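Local coordinates for putative metallopeptidase (Corynebacterium diphtheriae, PDB 3QOC), which is the N-terminal creatinase/prolidase-like domain of a longer protein that probably acts as a metal-dependent aminopeptidase, at residues A[32-37]-A[46-51]; A[99-104]-A[122-127]. All blocks are in the same frame, centred on the assembly; numbering follows the deposited sequence.

From the N terminus, helices 9-19 and 21-24 precede strand 28-31; the chain then turns into helix 34-41 and comes back as strand 49-53, and contact 1 (32-37 with 46-51) closes this short excursion. Contact 2 (99-104 with 122-127) opens only after contact 1 has closed, so the two are neither nested nor crossed. It closes the longer loop through helix 108-117. Both reach one mixed sheet, where strand 28-31 lies between strands 49-53 and 97-102. Their centres are about 14 Å apart, yet they touch: Glu102 OE2 lies 2.5 Å from His36 ND1 and Glu102 OE1 lies 2.7 Å from Thr32 N, both probable hydrogen bonds, while Ile51 packs on Val99.

Contact 1 of 2, residues A[32-37]-A[46-51]; sequences THLTHI and SNAALI
Ile37 and Leu34, on the first turn of helix 34-41, reach down onto residues 46-50, the approach to and first part of strand 49-53, within the alpha/beta fold of the creatinase/prolidase N-terminal domain, built on a mixed beta-sheet. The tight part centres on Ile37. Its CG1 lies beside the backbone N and anti to the carbonyl carbon (chi1 -69°), and from there the chain extends so that CD1 lies over the Ala48-Ala49 peptide, 3.9 Å from Ala49 CA. Ala48 CB rests against both CD1 and CG2 of Ile37. Farther along the strand, Ile37 CG1 meets Leu50 CB at 4.0 Å, the two side chains running past each other in opposite senses. Val31 also touches both Ile37 and Leu50.

Leu34 makes the looser end, near exposed Ser46. Its CD1 approaches mainly backbone, 4.0 Å from Ser46 C, and meets Ala48 CB at 4.2 Å. Ser46 OG turns instead to Tyr66 OH.

Direct hydrogen bonds between the segments are absent; a water lies 3.0 Å from Thr32 O and 2.7 Å from Ala48 O, within hydrogen-bonding distance of both. The Ala48 carbonyl also has an apolar contact partner: Ile37 CD1 lies 3.4 Å from Ala48 O.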
# COMPACT_ATOMS: atom_id res chain seq x y z
N THR A 32 3.84 1.21 4.18
CA THR A 32 4.60 2.41 4.14
C THR A 32 6.11 2.17 4.32
O THR A 32 6.93 3.03 3.96
CB THR A 32 4.06 3.42 5.23
OG1 THR A 32 3.99 2.77 6.52
CG2 THR A 32 2.65 4.01 4.85
N HIS A 33 6.50 1.05 4.87
CA HIS A 33 7.96 0.79 5.02
C HIS A 33 8.60 0.45 3.66
O HIS A 33 8.10 -0.43 2.92
CB HIS A 33 8.17 -0.34 6.01
CG HIS A 33 9.63 -0.66 6.31
ND1 HIS A 33 10.43 0.15 7.09
CD2 HIS A 33 10.41 -1.70 5.95
CE1 HIS A 33 11.63 -0.38 7.21
NE2 HIS A 33 11.66 -1.51 6.52
N LEU A 34 9.65 1.14 3.27
CA LEU A 34 10.12 1.11 1.90
C LEU A 34 10.60 -0.26 1.45
O LEU A 34 10.38 -0.62 0.30
CB LEU A 34 11.20 2.19 1.62
CG LEU A 34 10.67 3.55 1.03
CD1 LEU A 34 10.06 3.42 -0.24
CD2 LEU A 34 9.65 4.31 1.83
N THR A 35 11.33 -1.00 2.30
CA THR A 35 11.85 -2.29 1.87
C THR A 35 10.68 -3.25 1.64
O THR A 35 10.72 -4.10 0.76
CB THR A 35 12.84 -2.89 2.89
OG1 THR A 35 12.15 -3.23 4.09
CG2 THR A 35 13.95 -1.84 3.23
N HIS A 36 9.61 -3.06 2.41
CA HIS A 36 8.35 -3.82 2.19
C HIS A 36 7.73 -3.46 0.88
O HIS A 36 7.38 -4.37 0.09
CB HIS A 36 7.37 -3.68 3.34
CG HIS A 36 7.88 -4.23 4.63
ND1 HIS A 36 7.28 -3.98 5.84
CD2 HIS A 36 8.97 -5.01 4.91
CE1 HIS A 36 7.98 -4.53 6.81
NE2 HIS A 36 9.02 -5.18 6.27
N ILE A 37 7.71 -2.19 0.52
CA ILE A 37 7.11 -1.78 -0.79
C ILE A 37 7.94 -2.38 -1.95
O ILE A 37 7.42 -2.84 -3.00
CB ILE A 37 7.02 -0.27 -0.87
CG1 ILE A 37 5.97 0.27 0.13
CG2 ILE A 37 6.82 0.14 -2.26
CD1 ILE A 37 6.08 1.74 0.44
N SER A 46 12.89 6.05 -2.98
CA SER A 46 13.05 6.36 -1.58
C SER A 46 11.79 6.99 -0.99
O SER A 46 11.78 7.35 0.18
CB SER A 46 14.21 7.33 -1.43
OG SER A 46 13.97 8.50 -2.23
N ASN A 47 10.72 7.12 -1.78
CA ASN A 47 9.46 7.64 -1.23
C ASN A 47 8.32 6.99 -2.00
O ASN A 47 8.30 7.04 -3.23
CB ASN A 47 9.44 9.17 -1.37
CG ASN A 47 8.09 9.78 -0.93
OD1 ASN A 47 7.55 9.44 0.11
ND2 ASN A 47 7.59 10.70 -1.71
N ALA A 48 7.43 6.30 -1.28
CA ALA A 48 6.29 5.58 -1.83
C ALA A 48 5.35 5.20 -0.72
O ALA A 48 5.75 5.14 0.47
CB ALA A 48 6.74 4.29 -2.64
N ALA A 49 4.13 4.87 -1.14
CA ALA A 49 3.15 4.14 -0.27
C ALA A 49 2.39 3.23 -1.18
O ALA A 49 2.34 3.47 -2.38
CB ALA A 49 2.22 5.11 0.45
N LEU A 50 1.84 2.16 -0.64
CA LEU A 50 1.32 1.04 -1.44
C LEU A 50 0.11 0.45 -0.72
O LEU A 50 0.19 0.15 0.46
CB LEU A 50 2.35 -0.08 -1.61
CG LEU A 50 1.88 -1.39 -2.28
CD1 LEU A 50 1.41 -1.09 -3.69
CD2 LEU A 50 2.94 -2.50 -2.36
N ILE A 51 -1.02 0.32 -1.40
CA ILE A 51 -2.21 -0.24 -0.79
C ILE A 51 -2.47 -1.54 -1.50
O ILE A 51 -2.52 -1.56 -2.70
CB ILE A 51 -3.38 0.69 -0.93
CG1 ILE A 51 -4.59 0.09 -0.17
CG2 ILE A 51 -3.72 0.91 -2.36
CD1 ILE A 51 -4.90 0.96 1.13
O HOH W 1 5.72 5.61 3.16

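Contact 2 of 2, residues A[99-104]-A[122-127]; sequences VGFEAD and VELIPV
Val99 to Ala103 and Glu123 to Val127 are joined by five backbone hydrogen bonds in parallel register, with the short strand axes 4.5 Å apart at closest and inclined at 39°. Within these segments the first bond is Val99 N to Glu123 O (2.8 Å), almost straight, and the last is Ala103 N to Val127 O (3.0 Å), one residue beyond strand 97-102. A water accepts from Asp104 N and donates to Val127 O, continuing the link past the last direct bond.

On the face bearing Val99, Phe101, Leu124 and Pro126, the Phe101 ring makes the most varied contacts. Its chi1 of 65° sets CG between the backbone N and the carbonyl carbon, and the ring leans across the neighbouring strand. Pro126 CA lies over one ring face in a CH-pi contact, 3.9 Å from the centroid and 24° off the normal. Pro126 CB bridges Phe101 CZ and Ala103 CB, the latter at 3.7 Å, while Leu124 CB meets the CD2-CE2 side of the ring. Farther back, Val99 CG2 touches Val122 CG1 at 3.7 Å.

On the face of Ile125, Glu102 and Val127, Gly100 pairs with Ile125, and Val127 CG2 comes diagonally to 3.8 Å from Gly100 CA; with no side chain there, the valine can settle close to the backbone.

These are the two strands of a beta-alpha-beta unit. Its helix 108-117 packs on Phe101 through Cys111 and on Leu124 through Leu114, helix 85-91 reaches Val122 and Leu124 through Leu90, and strand 28-31 flanks strand 97-102 on the side away from strand 122-127.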
# COMPACT_ATOMS: atom_id res chain seq x y z
N VAL A 99 -8.69 -0.71 7.04
CA VAL A 99 -7.38 -0.57 6.39
C VAL A 99 -6.30 -0.75 7.44
O VAL A 99 -6.23 0.04 8.38
CB VAL A 99 -7.22 0.79 5.75
CG1 VAL A 99 -5.81 0.91 5.12
CG2 VAL A 99 -8.27 0.95 4.71
N GLY A 100 -5.53 -1.82 7.31
CA GLY A 100 -4.40 -2.08 8.20
C GLY A 100 -3.22 -1.15 7.91
O GLY A 100 -3.10 -0.70 6.79
N PHE A 101 -2.35 -0.90 8.90
CA PHE A 101 -1.14 -0.15 8.72
C PHE A 101 -0.01 -0.75 9.50
O PHE A 101 -0.24 -1.49 10.43
CB PHE A 101 -1.31 1.37 9.04
CG PHE A 101 -1.62 1.65 10.46
CD1 PHE A 101 -0.59 1.96 11.35
CD2 PHE A 101 -2.93 1.69 10.91
CE1 PHE A 101 -0.87 2.20 12.69
CE2 PHE A 101 -3.19 1.98 12.22
CZ PHE A 101 -2.15 2.23 13.12
N GLU A 102 1.21 -0.45 9.14
CA GLU A 102 2.32 -1.11 9.76
C GLU A 102 2.66 -0.38 11.09
O GLU A 102 3.44 0.59 11.15
CB GLU A 102 3.50 -1.12 8.81
CG GLU A 102 3.23 -1.83 7.55
CD GLU A 102 4.45 -1.80 6.63
OE1 GLU A 102 4.63 -0.80 5.87
OE2 GLU A 102 5.24 -2.76 6.68
N ALA A 103 2.09 -0.87 12.16
CA ALA A 103 2.13 -0.10 13.42
C ALA A 103 3.54 -0.16 14.03
O ALA A 103 3.92 0.69 14.80
CB ALA A 103 1.06 -0.65 14.42
N ASP A 104 4.31 -1.16 13.64
CA ASP A 104 5.67 -1.26 14.08
C ASP A 104 6.60 -0.27 13.38
O ASP A 104 7.76 -0.14 13.81
CB ASP A 104 6.21 -2.68 13.78
CG ASP A 104 5.60 -3.76 14.64
OD1 ASP A 104 4.88 -3.42 15.63
OD2 ASP A 104 5.87 -4.95 14.32
N VAL A 122 -13.89 4.76 6.88
CA VAL A 122 -12.61 4.03 6.76
C VAL A 122 -11.93 3.95 8.10
O VAL A 122 -11.53 4.94 8.63
CB VAL A 122 -11.67 4.73 5.77
CG1 VAL A 122 -10.31 3.94 5.59
CG2 VAL A 122 -12.37 4.90 4.36
N GLU A 123 -11.76 2.76 8.64
CA GLU A 123 -11.09 2.59 9.90
C GLU A 123 -9.64 2.10 9.71
O GLU A 123 -9.42 1.13 8.99
CB GLU A 123 -11.91 1.59 10.70
CG GLU A 123 -11.42 1.34 12.12
CD GLU A 123 -12.34 0.44 12.99
OE1 GLU A 123 -13.30 -0.24 12.47
OE2 GLU A 123 -12.08 0.46 14.22
N LEU A 124 -8.66 2.78 10.33
CA LEU A 124 -7.26 2.34 10.36
C LEU A 124 -7.02 1.38 11.47
O LEU A 124 -7.38 1.66 12.60
CB LEU A 124 -6.32 3.53 10.55
CG LEU A 124 -6.03 4.31 9.24
CD1 LEU A 124 -7.16 4.43 8.28
CD2 LEU A 124 -5.55 5.72 9.58
N ILE A 125 -6.40 0.24 11.17
CA ILE A 125 -6.17 -0.83 12.11
C ILE A 125 -4.66 -1.13 12.29
O ILE A 125 -3.98 -1.51 11.32
CB ILE A 125 -6.77 -2.16 11.56
CG1 ILE A 125 -8.27 -2.01 11.19
CG2 ILE A 125 -6.57 -3.28 12.54
CD1 ILE A 125 -9.12 -1.55 12.36
N PRO A 126 -4.15 -1.04 13.53
CA PRO A 126 -2.73 -1.35 13.76
C PRO A 126 -2.42 -2.80 13.56
O PRO A 126 -2.96 -3.65 14.25
CB PRO A 126 -2.51 -0.95 15.25
CG PRO A 126 -3.92 -0.95 15.87
CD PRO A 126 -4.84 -0.52 14.75
N VAL A 127 -1.53 -3.11 12.64
CA VAL A 127 -1.13 -4.48 12.40
C VAL A 127 0.34 -4.54 12.71
O VAL A 127 1.10 -3.71 12.21
CB VAL A 127 -1.36 -4.83 10.92
CG1 VAL A 127 -0.87 -6.23 10.60
CG2 VAL A 127 -2.84 -4.64 10.56
O HOH W 2 4.01 -3.65 11.71